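Local coordinates for protein anthranilate-CoA ligase (Stigmatella aurantiaca, PDB 4WV3) that belongs to the ANL superfamily of AMP-binding enzymes, with a large N-terminal domain and a smaller C-terminal domain, at residues Ala3-Val13 with Ala161-Cys170. Residues are numbered along the deposited sequence; the frame is centred on the assembly and turned at random.
Sequences ASDLPLYYNAV and AAQSHREDIC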
loop_
_atom_site.group_PDB
_atom_site.type_symbol
_atom_site.label_atom_id
_atom_site.label_comp_id
_atom_site.label_asym_id
_atom_site.label_seq_id
_atom_site.Cartn_x
_atom_site.Cartn_y
_atom_site.Cartn_z
ATOM N N ALA A 3 14.907 16.724 7.285
ATOM C CA ALA A 3 14.639 17.492 6.077
ATOM C C ALA A 3 15.736 18.529 5.881
ATOM O O ALA A 3 16.061 18.904 4.755
ATOM C CB ALA A 3 13.283 18.163 6.164
ATOM N N SER A 4 16.309 18.981 6.992
ATOM C CA SER A 4 17.376 19.975 6.962
ATOM C C SER A 4 18.671 19.416 6.375
ATOM O O SER A 4 19.552 20.173 5.967
ATOM C CB SER A 4 17.622 20.534 8.365
ATOM O OG SER A 4 17.791 19.490 9.306
ATOM N N ASP A 5 18.783 18.090 6.332
ATOM C CA ASP A 5 19.940 17.439 5.724
ATOM C C ASP A 5 19.865 17.523 4.202
ATOM O O ASP A 5 20.879 17.429 3.512
ATOM C CB ASP A 5 20.056 15.980 6.178
ATOM C CG ASP A 5 20.384 15.853 7.653
ATOM O OD1 ASP A 5 20.944 16.812 8.229
ATOM O OD2 ASP A 5 20.083 14.791 8.235
ATOM N N LEU A 6 18.655 17.710 3.685
ATOM C CA LEU A 6 18.446 17.847 2.251
ATOM C C LEU A 6 18.760 19.268 1.805
ATOM O O LEU A 6 18.690 20.199 2.607
ATOM C CB LEU A 6 16.996 17.508 1.895
ATOM C CG LEU A 6 16.554 16.060 2.106
ATOM C CD1 LEU A 6 15.054 15.933 1.910
ATOM C CD2 LEU A 6 17.300 15.134 1.157
ATOM N N PRO A 7 19.122 19.440 0.525
ATOM C CA PRO A 7 19.254 20.795 -0.015
ATOM C C PRO A 7 17.888 21.472 -0.064
ATOM O O PRO A 7 16.883 20.788 -0.266
ATOM C CB PRO A 7 19.784 20.557 -1.433
ATOM C CG PRO A 7 19.377 19.158 -1.765
ATOM C CD PRO A 7 19.456 18.409 -0.473
ATOM N N LEU A 8 17.851 22.788 0.130
ATOM C CA LEU A 8 16.593 23.530 0.148
ATOM C C LEU A 8 15.820 23.324 -1.150
ATOM O O LEU A 8 14.594 23.216 -1.145
ATOM C CB LEU A 8 16.849 25.019 0.382
ATOM C CG LEU A 8 15.609 25.888 0.606
ATOM C CD1 LEU A 8 14.870 25.455 1.865
ATOM C CD2 LEU A 8 15.992 27.358 0.679
ATOM N N TYR A 9 16.550 23.265 -2.257
ATOM C CA TYR A 9 15.957 22.945 -3.546
ATOM C C TYR A 9 16.316 21.519 -3.950
ATOM O O TYR A 9 17.467 21.220 -4.270
ATOM C CB TYR A 9 16.406 23.944 -4.611
ATOM C CG TYR A 9 15.789 25.314 -4.444
ATOM C CD1 TYR A 9 16.362 26.258 -3.603
ATOM C CD2 TYR A 9 14.628 25.659 -5.121
ATOM C CE1 TYR A 9 15.799 27.509 -3.444
ATOM C CE2 TYR A 9 14.055 26.908 -4.970
ATOM C CZ TYR A 9 14.647 27.830 -4.131
ATOM O OH TYR A 9 14.083 29.075 -3.976
ATOM N N TYR A 10 15.319 20.643 -3.922
ATOM C CA TYR A 10 15.529 19.228 -4.191
ATOM C C TYR A 10 14.470 18.689 -5.142
ATOM O O TYR A 10 13.306 19.088 -5.084
ATOM C CB TYR A 10 15.513 18.438 -2.879
ATOM C CG TYR A 10 15.579 16.936 -3.048
ATOM C CD1 TYR A 10 16.798 16.286 -3.195
ATOM C CD2 TYR A 10 14.422 16.165 -3.046
ATOM C CE1 TYR A 10 16.862 14.913 -3.346
ATOM C CE2 TYR A 10 14.476 14.793 -3.196
ATOM C CZ TYR A 10 15.699 14.172 -3.345
ATOM O OH TYR A 10 15.759 12.806 -3.495
ATOM N N ASN A 11 14.882 17.784 -6.024
ATOM C CA ASN A 11 13.950 17.105 -6.913
ATOM C C ASN A 11 14.034 15.597 -6.708
ATOM O O ASN A 11 15.126 15.033 -6.637
ATOM C CB ASN A 11 14.229 17.466 -8.373
ATOM C CG ASN A 11 13.068 17.129 -9.289
ATOM O OD1 ASN A 11 12.835 15.965 -9.614
ATOM N ND2 ASN A 11 12.334 18.151 -9.717
ATOM N N ALA A 12 12.877 14.949 -6.616
ATOM C CA ALA A 12 12.807 13.522 -6.315
ATOM C C ALA A 12 13.339 12.643 -7.446
ATOM O O ALA A 12 13.457 11.428 -7.289
ATOM C CB ALA A 12 11.381 13.127 -5.956
ATOM N N VAL A 13 13.664 13.253 -8.581
ATOM C CA VAL A 13 14.266 12.516 -9.685
ATOM C C VAL A 13 15.685 12.091 -9.305
ATOM O O VAL A 13 16.284 11.228 -9.948
ATOM C CB VAL A 13 14.289 13.345 -10.987
ATOM C CG1 VAL A 13 15.378 14.404 -10.929
ATOM C CG2 VAL A 13 14.481 12.440 -12.197
ATOM N N ALA A 161 16.563 19.198 -14.675
ATOM C CA ALA A 161 15.597 19.065 -13.593
ATOM C C ALA A 161 15.069 20.433 -13.178
ATOM O O ALA A 161 15.815 21.412 -13.146
ATOM C CB ALA A 161 16.220 18.347 -12.405
ATOM N N ALA A 162 13.779 20.496 -12.870
ATOM C CA ALA A 162 13.145 21.751 -12.488
ATOM C C ALA A 162 13.660 22.242 -11.139
ATOM O O ALA A 162 13.978 21.445 -10.257
ATOM C CB ALA A 162 11.633 21.592 -12.455
ATOM N N GLN A 163 13.741 23.561 -10.987
ATOM C CA GLN A 163 14.213 24.163 -9.745
ATOM C C GLN A 163 13.138 24.076 -8.668
ATOM O O GLN A 163 12.615 25.092 -8.212
ATOM C CB GLN A 163 14.605 25.623 -9.979
ATOM C CG GLN A 163 15.587 25.826 -11.121
ATOM C CD GLN A 163 15.840 27.292 -11.417
ATOM O OE1 GLN A 163 15.603 28.158 -10.573
ATOM N NE2 GLN A 163 16.318 27.579 -12.622
ATOM N N SER A 164 12.815 22.853 -8.264
ATOM C CA SER A 164 11.751 22.623 -7.297
ATOM C C SER A 164 12.252 22.731 -5.863
ATOM O O SER A 164 13.324 22.225 -5.525
ATOM C CB SER A 164 11.115 21.249 -7.521
ATOM O OG SER A 164 12.065 20.212 -7.346
ATOM N N HIS A 165 11.469 23.401 -5.024
ATOM C CA HIS A 165 11.733 23.432 -3.595
ATOM C C HIS A 165 11.526 22.015 -3.083
ATOM O O HIS A 165 10.722 21.266 -3.638
ATOM C CB HIS A 165 10.761 24.391 -2.908
ATOM C CG HIS A 165 11.177 24.795 -1.526
ATOM N ND1 HIS A 165 11.048 23.964 -0.435
ATOM C CD2 HIS A 165 11.702 25.952 -1.059
ATOM C CE1 HIS A 165 11.486 24.588 0.645
ATOM N NE2 HIS A 165 11.888 25.795 0.293
ATOM N N ARG A 166 12.248 21.635 -2.033
ATOM C CA ARG A 166 12.112 20.285 -1.497
ATOM C C ARG A 166 10.733 20.066 -0.877
ATOM O O ARG A 166 10.323 18.931 -0.639
ATOM C CB ARG A 166 13.219 19.971 -0.487
ATOM C CG ARG A 166 13.149 20.760 0.808
ATOM C CD ARG A 166 14.110 20.181 1.836
ATOM N NE ARG A 166 14.060 20.892 3.111
ATOM C CZ ARG A 166 15.060 21.614 3.606
ATOM N NH1 ARG A 166 16.202 21.718 2.937
ATOM N NH2 ARG A 166 14.923 22.225 4.775
ATOM N N GLU A 167 10.017 21.158 -0.633
ATOM C CA GLU A 167 8.682 21.088 -0.053
ATOM C C GLU A 167 7.586 21.188 -1.112
ATOM O O GLU A 167 6.400 21.093 -0.796
ATOM C CB GLU A 167 8.502 22.179 1.002
ATOM C CG GLU A 167 9.517 22.108 2.128
ATOM C CD GLU A 167 9.323 23.200 3.159
ATOM O OE1 GLU A 167 8.263 23.861 3.136
ATOM O OE2 GLU A 167 10.233 23.396 3.992
ATOM N N ASP A 168 7.984 21.379 -2.367
ATOM C CA ASP A 168 7.029 21.423 -3.469
ATOM C C ASP A 168 6.431 20.046 -3.727
ATOM O O ASP A 168 7.114 19.032 -3.596
ATOM C CB ASP A 168 7.689 21.948 -4.746
ATOM C CG ASP A 168 7.805 23.459 -4.766
ATOM O OD1 ASP A 168 6.943 24.134 -4.164
ATOM O OD2 ASP A 168 8.757 23.972 -5.392
ATOM N N ILE A 169 5.156 20.019 -4.099
ATOM C CA ILE A 169 4.456 18.770 -4.375
ATOM C C ILE A 169 4.969 18.125 -5.660
ATOM O O ILE A 169 5.123 18.797 -6.680
ATOM C CB ILE A 169 2.936 18.999 -4.498
ATOM C CG1 ILE A 169 2.406 19.744 -3.270
ATOM C CG2 ILE A 169 2.205 17.678 -4.688
ATOM C CD1 ILE A 169 2.639 19.016 -1.965
ATOM N N CYS A 170 5.233 16.822 -5.608
ATOM C CA CYS A 170 5.693 16.093 -6.787
ATOM C C CYS A 170 4.790 14.910 -7.128
ATOM O O CYS A 170 4.906 14.325 -8.205
ATOM C CB CYS A 170 7.137 15.616 -6.607
ATOM S SG CYS A 170 7.369 14.341 -5.350
#
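Arg-166 lies along the N-terminal segment 3-13, its side chain reaching back past Tyr-10, Leu-8 and Leu-6 to Ala-3. It sits in a type I beta turn, His-165 to Asp-168, which leads into strand 169-175 of this ANL-family enzyme. At chi1 68° Arg-166 CG is set between the two backbone branches, and the straight run from there to NE gives arginine the reach to bring its guanidinium to Ala-3. The Arg-166 guanidinium is sandwiched: Ala-3 O sits over the centre of one face, 3.1 Å from Arg-166 CZ, while Leu-8 CD1 lies off-centre over the opposite face. At the edge, NH1 gives a weak bond to Pro-7 O. Nearer the backbone, Arg-166 CB packs on Tyr-10 CB at 3.7 Å, and Arg-166 N donates to Leu-8 O over 3.0 Å.

That same Leu-8 O stands over the centre of the His-165 ring, whose edge is directed at the face of Tyr-9 in a T-shaped pair, planes at 59°. Leu-8 CD1 comes within 3.4 Å of His-165 NE2. The ring is held at its other nitrogen, where ND1 accepts from Glu-167 N in the ring plane, a role an imidazole can fill while still offering a flat surface.

Farther along, Ser-164 is small enough to lie close to the N-terminal backbone. Ser-164 OG donates to Tyr-10 O at 2.8 Å, approaching from above the carbonyl plane, and weakly accepts from Asn-11 ND2, which also bonds Val-81 O in the last turn of helix 71-83. The amide of Asn-11 thus works at both ends: Asn-11 OD1 caps the turn leading into helix 14-17, taking Val-13 N on an in-plane lone pair at 3.0 Å.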